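Local atomic coordinates of Xaa-Pro dipeptidase (PDB entry 1WY2), a protein that probably splits dipeptides with proline at the C-terminal position and a nonpolar residue before it, using two metal ions per subunit. Residues K250-A255 and I313-G318; Y241-E246 and Y275-Y280. All coordinates share one frame; numbering follows the deposited sequence.

Interaction 1 (K250-A255 and I313-G318). With ZN (zinc ion), chain E.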
loop_
_atom_site.group_PDB
_atom_site.type_symbol
_atom_site.label_atom_id
_atom_site.label_comp_id
_atom_site.label_asym_id
_atom_site.label_seq_id
_atom_site.Cartn_x
_atom_site.Cartn_y
_atom_site.Cartn_z
ATOM N N LYS A 250 20.692 24.641 -6.148
ATOM C CA LYS A 250 21.357 25.197 -4.975
ATOM C C LYS A 250 21.257 24.242 -3.786
ATOM O O LYS A 250 22.233 24.036 -3.065
ATOM C CB LYS A 250 20.737 26.549 -4.609
ATOM C CG LYS A 250 21.454 27.281 -3.480
ATOM C CD LYS A 250 22.877 27.644 -3.876
ATOM C CE LYS A 250 23.571 28.435 -2.781
ATOM N NZ LYS A 250 24.959 28.809 -3.171
ATOM N N ALA A 251 20.081 23.651 -3.589
ATOM C CA ALA A 251 19.891 22.722 -2.481
ATOM C C ALA A 251 20.782 21.494 -2.640
ATOM O O ALA A 251 21.422 21.064 -1.685
ATOM C CB ALA A 251 18.428 22.305 -2.385
ATOM N N VAL A 252 20.826 20.929 -3.843
ATOM C CA VAL A 252 21.665 19.757 -4.076
ATOM C C VAL A 252 23.130 20.097 -3.798
ATOM O O VAL A 252 23.848 19.323 -3.164
ATOM C CB VAL A 252 21.540 19.246 -5.531
ATOM C CG1 VAL A 252 22.544 18.130 -5.774
ATOM C CG2 VAL A 252 20.121 18.733 -5.790
ATOM N N GLU A 253 23.567 21.261 -4.270
ATOM C CA GLU A 253 24.947 21.702 -4.069
ATOM C C GLU A 253 25.268 21.978 -2.600
ATOM O O GLU A 253 26.432 21.928 -2.195
ATOM C CB GLU A 253 25.224 22.967 -4.889
ATOM C CG GLU A 253 25.123 22.776 -6.396
ATOM C CD GLU A 253 25.141 24.089 -7.164
ATOM O OE1 GLU A 253 25.099 24.050 -8.415
ATOM O OE2 GLU A 253 25.186 25.164 -6.525
ATOM N N SER A 254 24.238 22.268 -1.810
ATOM C CA SER A 254 24.404 22.567 -0.390
ATOM C C SER A 254 24.302 21.337 0.508
ATOM O O SER A 254 24.675 21.385 1.683
ATOM C CB SER A 254 23.359 23.596 0.050
ATOM O OG SER A 254 23.476 24.795 -0.695
ATOM N N ALA A 255 23.783 20.241 -0.037
ATOM C CA ALA A 255 23.628 19.007 0.727
ATOM C C ALA A 255 24.983 18.394 1.061
ATOM O O ALA A 255 25.748 18.028 0.169
ATOM C CB ALA A 255 22.782 18.011 -0.057
ATOM N N ILE A 313 18.392 10.949 0.454
ATOM C CA ILE A 313 17.223 11.819 0.525
ATOM C C ILE A 313 16.874 12.398 -0.829
ATOM O O ILE A 313 17.680 12.367 -1.758
ATOM C CB ILE A 313 17.470 13.015 1.475
ATOM C CG1 ILE A 313 18.693 13.816 1.001
ATOM C CG2 ILE A 313 17.670 12.518 2.895
ATOM C CD1 ILE A 313 18.924 15.126 1.753
ATOM N N THR A 314 15.662 12.920 -0.945
ATOM C CA THR A 314 15.260 13.559 -2.185
ATOM C C THR A 314 15.342 15.065 -1.963
ATOM O O THR A 314 15.273 15.542 -0.830
ATOM C CB THR A 314 13.809 13.217 -2.586
ATOM O OG1 THR A 314 12.910 13.683 -1.572
ATOM C CG2 THR A 314 13.642 11.713 -2.784
ATOM N N ILE A 315 15.514 15.797 -3.055
ATOM C CA ILE A 315 15.564 17.255 -3.041
ATOM C C ILE A 315 14.541 17.574 -4.119
ATOM O O ILE A 315 14.796 17.374 -5.308
ATOM C CB ILE A 315 16.960 17.783 -3.451
ATOM C CG1 ILE A 315 18.014 17.303 -2.450
ATOM C CG2 ILE A 315 16.953 19.306 -3.510
ATOM C CD1 ILE A 315 17.801 17.808 -1.034
ATOM N N GLU A 316 13.370 18.049 -3.708
ATOM C CA GLU A 316 12.311 18.302 -4.676
ATOM C C GLU A 316 11.451 19.539 -4.464
ATOM O O GLU A 316 10.265 19.438 -4.147
ATOM C CB GLU A 316 11.406 17.071 -4.750
ATOM C CG GLU A 316 10.831 16.638 -3.401
ATOM C CD GLU A 316 10.004 15.366 -3.503
ATOM O OE1 GLU A 316 9.113 15.301 -4.374
ATOM O OE2 GLU A 316 10.240 14.430 -2.710
ATOM N N PRO A 317 12.033 20.729 -4.648
ATOM C CA PRO A 317 11.242 21.944 -4.467
ATOM C C PRO A 317 10.227 22.050 -5.605
ATOM O O PRO A 317 10.390 21.429 -6.660
ATOM C CB PRO A 317 12.294 23.046 -4.519
ATOM C CG PRO A 317 13.277 22.501 -5.522
ATOM C CD PRO A 317 13.403 21.045 -5.091
ATOM N N GLY A 318 9.174 22.826 -5.386
ATOM C CA GLY A 318 8.172 22.997 -6.418
ATOM C C GLY A 318 7.359 24.250 -6.179
ATOM O O GLY A 318 7.359 24.793 -5.074
HETATM ZN ZN ZN E . 9.758 12.349 -3.381
#

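Interaction 2 (Y241-E246 and Y275-Y280)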
loop_
_atom_site.group_PDB
_atom_site.type_symbol
_atom_site.label_atom_id
_atom_site.label_comp_id
_atom_site.label_asym_id
_atom_site.label_seq_id
_atom_site.Cartn_x
_atom_site.Cartn_y
_atom_site.Cartn_z
ATOM N N TYR A 241 9.585 27.869 -13.708
ATOM C CA TYR A 241 10.496 26.760 -13.975
ATOM C C TYR A 241 11.937 27.127 -13.600
ATOM O O TYR A 241 12.625 26.364 -12.921
ATOM C CB TYR A 241 10.430 26.375 -15.457
ATOM C CG TYR A 241 11.675 25.688 -15.976
ATOM C CD1 TYR A 241 11.983 24.380 -15.614
ATOM C CD2 TYR A 241 12.554 26.362 -16.823
ATOM C CE1 TYR A 241 13.141 23.756 -16.082
ATOM C CE2 TYR A 241 13.710 25.753 -17.298
ATOM C CZ TYR A 241 13.998 24.451 -16.924
ATOM O OH TYR A 241 15.142 23.855 -17.401
ATOM N N GLU A 242 12.387 28.299 -14.041
ATOM C CA GLU A 242 13.751 28.740 -13.755
ATOM C C GLU A 242 13.988 28.886 -12.257
ATOM O O GLU A 242 15.086 28.618 -11.765
ATOM C CB GLU A 242 14.041 30.071 -14.465
ATOM C CG GLU A 242 13.904 29.993 -15.981
ATOM C CD GLU A 242 14.217 31.308 -16.679
ATOM O OE1 GLU A 242 13.774 32.371 -16.191
ATOM O OE2 GLU A 242 14.896 31.275 -17.727
ATOM N N ILE A 243 12.958 29.316 -11.536
ATOM C CA ILE A 243 13.056 29.488 -10.088
ATOM C C ILE A 243 13.190 28.137 -9.378
ATOM O O ILE A 243 14.029 27.972 -8.492
ATOM C CB ILE A 243 11.824 30.243 -9.547
ATOM C CG1 ILE A 243 11.807 31.667 -10.118
ATOM C CG2 ILE A 243 11.848 30.273 -8.018
ATOM C CD1 ILE A 243 10.561 32.460 -9.769
ATOM N N VAL A 244 12.363 27.172 -9.760
ATOM C CA VAL A 244 12.436 25.851 -9.143
ATOM C C VAL A 244 13.783 25.199 -9.470
ATOM O O VAL A 244 14.404 24.579 -8.611
ATOM C CB VAL A 244 11.287 24.939 -9.628
ATOM C CG1 VAL A 244 11.481 23.521 -9.095
ATOM C CG2 VAL A 244 9.950 25.494 -9.142
ATOM N N LEU A 245 14.237 25.354 -10.712
ATOM C CA LEU A 245 15.516 24.786 -11.132
ATOM C C LEU A 245 16.658 25.376 -10.309
ATOM O O LEU A 245 17.560 24.661 -9.870
ATOM C CB LEU A 245 15.762 25.072 -12.616
ATOM C CG LEU A 245 17.080 24.547 -13.197
ATOM C CD1 LEU A 245 17.090 23.021 -13.155
ATOM C CD2 LEU A 245 17.239 25.042 -14.625
ATOM N N GLU A 246 16.619 26.687 -10.105
ATOM C CA GLU A 246 17.657 27.364 -9.337
ATOM C C GLU A 246 17.677 26.864 -7.894
ATOM O O GLU A 246 18.737 26.577 -7.337
ATOM C CB GLU A 246 17.413 28.871 -9.344
ATOM C CG GLU A 246 18.483 29.674 -8.622
ATOM C CD GLU A 246 18.076 31.120 -8.419
ATOM O OE1 GLU A 246 17.247 31.623 -9.209
ATOM O OE2 GLU A 246 18.593 31.759 -7.477
ATOM N N TYR A 275 11.571 35.288 -4.380
ATOM C CA TYR A 275 10.911 35.626 -5.632
ATOM C C TYR A 275 9.428 35.903 -5.399
ATOM O O TYR A 275 8.710 36.268 -6.325
ATOM C CB TYR A 275 11.064 34.496 -6.659
ATOM C CG TYR A 275 12.436 34.405 -7.292
ATOM C CD1 TYR A 275 13.378 33.480 -6.841
ATOM C CD2 TYR A 275 12.792 35.245 -8.345
ATOM C CE1 TYR A 275 14.644 33.393 -7.426
ATOM C CE2 TYR A 275 14.055 35.169 -8.934
ATOM C CZ TYR A 275 14.973 34.241 -8.472
ATOM O OH TYR A 275 16.214 34.154 -9.061
ATOM N N GLY A 276 8.976 35.725 -4.159
ATOM C CA GLY A 276 7.584 35.979 -3.826
ATOM C C GLY A 276 6.636 34.812 -4.031
ATOM O O GLY A 276 5.417 34.988 -3.991
ATOM N N TYR A 277 7.189 33.619 -4.240
ATOM C CA TYR A 277 6.384 32.417 -4.463
ATOM C C TYR A 277 6.352 31.480 -3.255
ATOM O O TYR A 277 5.935 30.326 -3.371
ATOM C CB TYR A 277 6.929 31.648 -5.670
ATOM C CG TYR A 277 6.583 32.255 -7.013
ATOM C CD1 TYR A 277 5.304 32.119 -7.551
ATOM C CD2 TYR A 277 7.534 32.963 -7.745
ATOM C CE1 TYR A 277 4.978 32.670 -8.790
ATOM C CE2 TYR A 277 7.218 33.524 -8.990
ATOM C CZ TYR A 277 5.938 33.372 -9.503
ATOM O OH TYR A 277 5.616 33.915 -10.727
ATOM N N GLY A 278 6.776 31.977 -2.098
ATOM C CA GLY A 278 6.803 31.150 -0.901
ATOM C C GLY A 278 5.514 30.432 -0.546
ATOM O O GLY A 278 5.535 29.276 -0.123
ATOM N N GLU A 279 4.387 31.111 -0.717
ATOM C CA GLU A 279 3.085 30.536 -0.403
ATOM C C GLU A 279 2.731 29.372 -1.331
ATOM O O GLU A 279 1.878 28.540 -0.999
ATOM C CB GLU A 279 2.013 31.628 -0.508
ATOM C CG GLU A 279 0.576 31.137 -0.404
ATOM C CD GLU A 279 -0.437 32.221 -0.752
ATOM O OE1 GLU A 279 -1.653 31.929 -0.738
ATOM O OE2 GLU A 279 -0.019 33.364 -1.041
ATOM N N TYR A 280 3.398 29.303 -2.481
ATOM C CA TYR A 280 3.113 28.262 -3.460
ATOM C C TYR A 280 4.043 27.046 -3.447
ATOM O O TYR A 280 3.899 26.141 -4.268
ATOM C CB TYR A 280 3.043 28.905 -4.852
ATOM C CG TYR A 280 1.951 29.960 -4.925
ATOM C CD1 TYR A 280 0.606 29.603 -4.822
ATOM C CD2 TYR A 280 2.263 31.317 -5.031
ATOM C CE1 TYR A 280 -0.403 30.570 -4.814
ATOM C CE2 TYR A 280 1.257 32.295 -5.023
ATOM C CZ TYR A 280 -0.070 31.909 -4.913
ATOM O OH TYR A 280 -1.070 32.859 -4.887
#

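Interaction 1 (K250-A255 and I313-G318)
Ala-251 and Val-252, near the C-terminal end of helix 235-254, rest on Ile-315 in strand 312-321, and side chains of the strand on either side of Ile-315 turn to the metal centre. Thr-314 comes first on that inner side: its OG1 donates a hydrogen bond to Glu-316 OE2 (3.0 Å), reaching the carboxylate from the anti side and 26° out of its plane, while also accepting from the backbone N of His-287. Ile-315 faces the helix. Its CG2, anti to the backbone N, presses against Ala-251 CB at 3.5 Å and also meets Val-252 CG2 at 3.9 Å, with the Val-252 and Ile-315 side chains at a slant. Helix backing a sheet whose other face carries the metal ligands is the build of the pita-bread fold of M24 metallopeptidases. Glu-316, with its chain extended beyond CG, binds zinc through OE2 at 2.2 Å; OE1 stays 3.2 Å from the ion. His-287, Asp-223 and Glu-330 also bind this zinc. Through its bond to OE2, Thr-314 is a second-shell partner and probably helps fix the rotation of the ligand carboxylate. Past the ligand, Pro-317 packs among Phe-281, Leu-285 and, back on helix 235-254, Val-244 and Gln-248.

Interaction 2 (Y241-E246 and Y275-Y280)
Glu-246 and Tyr-275 meet because each first torsion sends its polar end across the gap: Glu-246 CG stands anti to the backbone N (chi1 -177°) and the chain stays extended, while Tyr-275 CG lies anti to its own carbonyl carbon. Ile-243, one turn earlier on helix 235-254, lays both branches against the Tyr-275 ring. CG1 sits over the ring centre in a CH-pi contact, 4.0 Å from the centroid and only 9° off the normal. CG2 reaches Tyr-275 CD1 at 3.7 Å, and the terminal methyl CD1 reaches Tyr-275 CG, also at 3.7 Å. That same methyl touches Tyr-277 CE2 at 3.6 Å, wedged between two tyrosines whose backbones are linked by Gly-276. The turn is a Schellman motif: Gly-276, with positive phi, closes helix 261-274, and a short 3-10 segment, 278-280, follows. Ile-319 of strand 312-321 and Ile-272 of helix 261-274 extend the apolar patch around Ile-243 and Tyr-277. Toward solvent, Tyr-275 OH donates to the syn lone pair of Glu-246 OE1 at 2.7 Å, with carboxylate and ring planes 87° apart. Tyr-277 OH makes its own hydrogen bond to Glu-239 OE2, one helical turn before Ile-243. Each phenol thus gives a neutral donor to a glutamate of the same helix while its ring packs on Ile-243 between them; the carboxylates probably keep their negative charge, and the short syn bond should hold the Tyr-275 ring in place over the isoleucine.

Helix 235-254 supplies the first segment of both contacts, 241-246 and then 250-255. After it the chain runs through helix 261-274 to 275-280, where interaction 2 closes a loop holding that second helix; it continues past strand 286-288 to 313-318, where interaction 1 closes a longer one. The segments alternate along the chain, so the two loops cross and neither nests in the other. They also touch, with Pro-317 O 3.4 Å from Val-244 CG1. Together they tie one helix to the turn following its neighbour and to a metal-bearing strand of the catalytic domain.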